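Side-chain contacts in adenosine deaminase 1 (Arthrobacter aurescens, PDB 3RYS), which probably catalyses the zinc-dependent hydrolytic deamination of adenine to hypoxanthine in purine salvage: residues A198-E203 and T210-V215; R226-T231 and I271-C276. All coordinates share one frame; numbering follows the deposited sequence.

Contact 1: residues A198-E203 and T210-V215; sequences AHAGEE and TEALDV. With ZN (zinc ion), chain C; ADE (adenine), chain D.
A212 sets its methyl group against two alanines of the strand at once: its CB lies 4.3 Å from A198 CB and equally 4.3 Å from A200 CB. The methyl groups of all three alanines point into this interface, where the small side chains let helix and strand approach closely, with A198 and A212 CA atoms 6.6 Å apart. Between the two alanines, H199 projects away from the helix, as alternation along a strand requires, and binds the zinc ion through NE2 at 2.3 Å. The metal also meets adenine N6, while H19, H21 and D280 complete the site. Just beyond the strand, E202 extends CG anti to the backbone N (chi1 -170°) and stays stretched, bringing OE1 to 2.7 Å from adenine N1; OE1 also lies in the plane of the H199 ring, at its edge. E202 is the probable proton donor of this deaminase. Shortened to an alanine, this position would probably leave adenine N1 without its carboxylate partner, and the base held less firmly on that side. The contact belongs to a beta-alpha-beta unit of the TIM-barrel fold, in which helix 206-214 backs strand 195-200 before strand 220-221, with Y186 of helix 183-191 and L170 of strand 167-171 also touching A198.

Contact 2: residues R226-T231 and I271-C276; sequences RCMEDT and IGLNVC
The 3-10 turn 226-229 faces the loop that leads into strand 275-277 at some distance, C227 and L273 having the nearest CA atoms at 10.3 Å, and side chains bridge the interval. M228 does most of this: bent at chi2 (-74°) and chi3 (86°), it presents its terminal methyl tip to tip to two aliphatic ends, CE lying 3.4 Å from L273 CD1 and 3.7 Å from I271 CD1. C227 adds its sulfur, SG lying 4.1 Å from L273 CD1, so the leucine methyl is met by both neighbouring residues of the turn. The turn follows strand 220-221 of the TIM barrel and delivers the chain to helix 231-240, where D230 is the N-cap, its OD1 accepting from D232 N. Across the contact, G272, with its positive phi, ends helix 265-270 in a Schellman motif, between the I271 and L273 that meet M228. M268 of that helix touches both M228 and L273, and L237 of helix 231-240 lies against C227 and L273. On the 3-10 turn itself, R226 grips E229 side-on, NE to OE2 at 3.0 Å and NH2 to OE1 at 2.8 Å; the second bond uses the syn lone pair and lies in the guanidinium plane.

Overall arrangement
The centres of contact 1 and contact 2 are 13 Å apart, and the two meet directly where the loop after strand 195-200 runs beside the 3-10 turn. R226 joins them: its backbone N lies 2.9 Å from G201 O, and its NH1 lies 2.6 Å from E203 O, both probable hydrogen bonds. These carbonyls flank E202, so the guanidinium engaged with E229 in contact 2 also borders the loop carrying the adenine-binding glutamate. Contact 1 holds residues of the zinc and adenine sites, whereas contact 2 lies farther from these sites, the C227 side chain being about 11 Å from that of E202 and about 9 Å from that of H223.

Contact 1: residues A198-E203 and T210-V215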
loop_
_atom_site.group_PDB
_atom_site.type_symbol
_atom_site.label_atom_id
_atom_site.label_comp_id
_atom_site.label_asym_id
_atom_site.label_seq_id
_atom_site.Cartn_x
_atom_site.Cartn_y
_atom_site.Cartn_z
ATOM N N ALA A 198 -1.430 5.611 8.290
ATOM C CA ALA A 198 -0.622 4.748 9.139
ATOM C C ALA A 198 -1.138 3.318 9.153
ATOM O O ALA A 198 -2.347 3.081 9.148
ATOM C CB ALA A 198 -0.565 5.302 10.559
ATOM N N HIS A 199 -0.210 2.366 9.166
ATOM C CA HIS A 199 -0.554 0.963 9.354
ATOM C C HIS A 199 -1.053 0.742 10.771
ATOM O O HIS A 199 -0.404 1.148 11.736
ATOM C CB HIS A 199 0.656 0.073 9.087
ATOM C CG HIS A 199 0.938 -0.137 7.634
ATOM N ND1 HIS A 199 1.091 0.906 6.748
ATOM C CD2 HIS A 199 1.095 -1.272 6.913
ATOM C CE1 HIS A 199 1.330 0.424 5.541
ATOM N NE2 HIS A 199 1.341 -0.895 5.615
ATOM N N ALA A 200 -2.213 0.107 10.895
ATOM C CA ALA A 200 -2.783 -0.186 12.205
ATOM C C ALA A 200 -3.755 -1.361 12.147
ATOM O O ALA A 200 -4.590 -1.450 11.247
ATOM C CB ALA A 200 -3.472 1.051 12.778
ATOM N N GLY A 201 -3.642 -2.265 13.111
ATOM C CA GLY A 201 -4.579 -3.363 13.224
ATOM C C GLY A 201 -4.281 -4.522 12.291
ATOM O O GLY A 201 -5.154 -5.342 12.011
ATOM N N GLU A 202 -3.049 -4.587 11.803
ATOM C CA GLU A 202 -2.622 -5.721 10.998
ATOM C C GLU A 202 -2.287 -6.871 11.936
ATOM O O GLU A 202 -2.982 -7.888 11.966
ATOM C CB GLU A 202 -1.406 -5.351 10.156
ATOM C CG GLU A 202 -1.035 -6.384 9.119
ATOM C CD GLU A 202 0.156 -5.959 8.300
ATOM O OE1 GLU A 202 0.683 -4.860 8.562
ATOM O OE2 GLU A 202 0.564 -6.711 7.394
ATOM N N GLU A 203 -1.216 -6.695 12.701
ATOM C CA GLU A 203 -0.866 -7.619 13.770
ATOM C C GLU A 203 -1.024 -6.903 15.107
ATOM O O GLU A 203 -1.118 -7.537 16.156
ATOM C CB GLU A 203 0.567 -8.136 13.602
ATOM C CG GLU A 203 0.720 -9.189 12.513
ATOM C CD GLU A 203 2.089 -9.846 12.510
ATOM O OE1 GLU A 203 3.005 -9.321 13.174
ATOM O OE2 GLU A 203 2.251 -10.890 11.841
ATOM N N THR A 210 -7.009 3.285 17.357
ATOM C CA THR A 210 -7.429 4.453 18.079
ATOM C C THR A 210 -6.253 5.382 18.309
ATOM O O THR A 210 -6.380 6.544 18.281
ATOM C CB THR A 210 -8.075 4.010 19.403
ATOM O OG1 THR A 210 -9.174 3.183 19.115
ATOM C CG2 THR A 210 -8.555 5.124 20.172
ATOM N N GLU A 211 -5.098 4.827 18.538
ATOM C CA GLU A 211 -3.919 5.602 18.681
ATOM C C GLU A 211 -3.551 6.351 17.417
ATOM O O GLU A 211 -3.215 7.446 17.451
ATOM C CB GLU A 211 -2.779 4.697 19.121
ATOM C CG GLU A 211 -2.564 4.657 20.555
ATOM C CD GLU A 211 -1.276 4.112 20.922
ATOM O OE1 GLU A 211 -0.275 4.490 20.410
ATOM O OE2 GLU A 211 -1.221 3.310 21.800
ATOM N N ALA A 212 -3.611 5.707 16.299
ATOM C CA ALA A 212 -3.323 6.288 14.995
ATOM C C ALA A 212 -4.330 7.379 14.642
ATOM O O ALA A 212 -3.983 8.373 14.008
ATOM C CB ALA A 212 -3.299 5.207 13.920
ATOM N N LEU A 213 -5.577 7.192 15.061
ATOM C CA LEU A 213 -6.622 8.177 14.795
ATOM C C LEU A 213 -6.533 9.406 15.700
ATOM O O LEU A 213 -6.683 10.537 15.236
ATOM C CB LEU A 213 -8.006 7.539 14.929
ATOM C CG LEU A 213 -8.424 6.574 13.817
ATOM C CD1 LEU A 213 -9.693 5.832 14.209
ATOM C CD2 LEU A 213 -8.618 7.322 12.508
ATOM N N ASP A 214 -6.283 9.179 16.984
ATOM C CA ASP A 214 -6.364 10.241 17.982
ATOM C C ASP A 214 -5.032 10.932 18.256
ATOM O O ASP A 214 -4.964 12.161 18.338
ATOM C CB ASP A 214 -6.961 9.692 19.280
ATOM C CG ASP A 214 -8.433 9.346 19.139
ATOM O OD1 ASP A 214 -9.075 9.881 18.209
ATOM O OD2 ASP A 214 -8.949 8.551 19.954
ATOM N N VAL A 215 -3.976 10.140 18.395
ATOM C CA VAL A 215 -2.650 10.679 18.663
ATOM C C VAL A 215 -1.977 11.168 17.380
ATOM O O VAL A 215 -1.348 12.229 17.366
ATOM C CB VAL A 215 -1.752 9.634 19.356
ATOM C CG1 VAL A 215 -0.416 10.250 19.738
ATOM C CG2 VAL A 215 -2.450 9.063 20.582
HETATM ZN ZN ZN C . 1.316 -2.507 4.010
HETATM N N9 ADE D . 6.042 -2.910 5.047
HETATM C C8 ADE D . 5.659 -3.227 3.770
HETATM N N7 ADE D . 4.462 -3.767 3.683
HETATM C C5 ADE D . 4.032 -3.809 5.003
HETATM C C6 ADE D . 2.839 -4.274 5.597
HETATM N N6 ADE D . 1.832 -4.804 4.893
HETATM N N1 ADE D . 2.725 -4.171 6.940
HETATM C C2 ADE D . 3.741 -3.640 7.636
HETATM N N3 ADE D . 4.910 -3.168 7.194
HETATM C C4 ADE D . 4.992 -3.285 5.856
#

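Contact 2: residues R226-T231 and I271-C276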
loop_
_atom_site.group_PDB
_atom_site.type_symbol
_atom_site.label_atom_id
_atom_site.label_comp_id
_atom_site.label_asym_id
_atom_site.label_seq_id
_atom_site.Cartn_x
_atom_site.Cartn_y
_atom_site.Cartn_z
ATOM N N ARG A 226 -7.965 -5.828 12.537
ATOM C CA ARG A 226 -8.097 -6.217 13.940
ATOM C C ARG A 226 -9.060 -5.316 14.710
ATOM O O ARG A 226 -9.296 -5.517 15.901
ATOM C CB ARG A 226 -6.737 -6.299 14.633
ATOM C CG ARG A 226 -5.947 -7.541 14.257
ATOM C CD ARG A 226 -4.827 -7.800 15.240
ATOM N NE ARG A 226 -5.342 -8.076 16.576
ATOM C CZ ARG A 226 -4.596 -8.096 17.677
ATOM N NH1 ARG A 226 -3.296 -7.846 17.602
ATOM N NH2 ARG A 226 -5.152 -8.355 18.856
ATOM N N CYS A 227 -9.632 -4.335 14.021
ATOM C CA CYS A 227 -10.630 -3.471 14.632
ATOM C C CYS A 227 -11.861 -4.287 14.997
ATOM O O CYS A 227 -12.626 -3.914 15.885
ATOM C CB CYS A 227 -11.029 -2.353 13.671
ATOM S SG CYS A 227 -12.068 -2.917 12.307
ATOM N N MET A 228 -12.048 -5.408 14.308
ATOM C CA MET A 228 -13.212 -6.256 14.529
ATOM C C MET A 228 -13.262 -6.813 15.952
ATOM O O MET A 228 -14.280 -7.351 16.377
ATOM C CB MET A 228 -13.237 -7.398 13.511
ATOM C CG MET A 228 -13.445 -6.958 12.064
ATOM S SD MET A 228 -15.139 -6.440 11.704
ATOM C CE MET A 228 -15.092 -4.723 12.189
ATOM N N GLU A 229 -12.167 -6.676 16.690
ATOM C CA GLU A 229 -12.095 -7.219 18.041
ATOM C C GLU A 229 -12.716 -6.286 19.070
ATOM O O GLU A 229 -12.902 -6.654 20.231
ATOM C CB GLU A 229 -10.649 -7.542 18.406
ATOM C CG GLU A 229 -10.077 -8.663 17.561
ATOM C CD GLU A 229 -8.570 -8.778 17.663
ATOM O OE1 GLU A 229 -7.969 -8.146 18.565
ATOM O OE2 GLU A 229 -7.993 -9.507 16.828
ATOM N N ASP A 230 -12.971 -5.078 18.692
ATOM C CA ASP A 230 -13.558 -4.155 19.587
ATOM C C ASP A 230 -14.776 -3.512 18.966
ATOM O O ASP A 230 -14.677 -2.806 18.007
ATOM C CB ASP A 230 -12.528 -3.126 19.988
ATOM C CG ASP A 230 -12.998 -2.233 21.056
ATOM O OD1 ASP A 230 -14.126 -1.827 21.040
ATOM O OD2 ASP A 230 -12.236 -1.934 21.928
ATOM N N THR A 231 -15.920 -3.800 19.539
ATOM C CA THR A 231 -17.201 -3.275 19.119
ATOM C C THR A 231 -17.235 -1.801 18.948
ATOM O O THR A 231 -17.725 -1.326 17.997
ATOM C CB THR A 231 -18.266 -3.678 20.117
ATOM O OG1 THR A 231 -18.721 -4.969 19.789
ATOM C CG2 THR A 231 -19.414 -2.742 20.113
ATOM N N ILE A 271 -21.213 -4.264 7.366
ATOM C CA ILE A 271 -21.491 -3.420 8.528
ATOM C C ILE A 271 -21.159 -1.944 8.313
ATOM O O ILE A 271 -21.251 -1.145 9.244
ATOM C CB ILE A 271 -20.781 -3.912 9.800
ATOM C CG1 ILE A 271 -19.265 -3.856 9.618
ATOM C CG2 ILE A 271 -21.261 -5.311 10.176
ATOM C CD1 ILE A 271 -18.488 -4.370 10.817
ATOM N N GLY A 272 -20.770 -1.587 7.091
ATOM C CA GLY A 272 -20.620 -0.191 6.726
ATOM C C GLY A 272 -19.242 0.420 6.895
ATOM O O GLY A 272 -19.072 1.623 6.687
ATOM N N LEU A 273 -18.255 -0.386 7.279
ATOM C CA LEU A 273 -16.882 0.102 7.329
ATOM C C LEU A 273 -16.474 0.562 5.935
ATOM O O LEU A 273 -16.725 -0.134 4.951
ATOM C CB LEU A 273 -15.926 -0.984 7.825
ATOM C CG LEU A 273 -16.035 -1.398 9.292
ATOM C CD1 LEU A 273 -15.090 -2.547 9.586
ATOM C CD2 LEU A 273 -15.740 -0.216 10.195
ATOM N N ASN A 274 -15.858 1.735 5.853
ATOM C CA ASN A 274 -15.450 2.301 4.571
ATOM C C ASN A 274 -14.194 1.630 4.007
ATOM O O ASN A 274 -13.133 2.249 3.914
ATOM C CB ASN A 274 -15.227 3.802 4.717
ATOM C CG ASN A 274 -14.870 4.465 3.410
ATOM O OD1 ASN A 274 -15.225 3.975 2.338
ATOM N ND2 ASN A 274 -14.162 5.586 3.490
ATOM N N VAL A 275 -14.323 0.362 3.633
ATOM C CA VAL A 275 -13.172 -0.436 3.227
ATOM C C VAL A 275 -12.938 -0.440 1.722
ATOM O O VAL A 275 -13.865 -0.250 0.930
ATOM C CB VAL A 275 -13.318 -1.897 3.686
ATOM C CG1 VAL A 275 -13.116 -2.012 5.194
ATOM C CG2 VAL A 275 -14.673 -2.448 3.263
ATOM N N CYS A 276 -11.686 -0.664 1.338
ATOM C CA CYS A 276 -11.329 -0.853 -0.060
ATOM C C CYS A 276 -10.268 -1.943 -0.189
ATOM O O CYS A 276 -9.652 -2.341 0.801
ATOM C CB CYS A 276 -10.847 0.456 -0.690
ATOM S SG CYS A 276 -9.322 1.132 0.011
#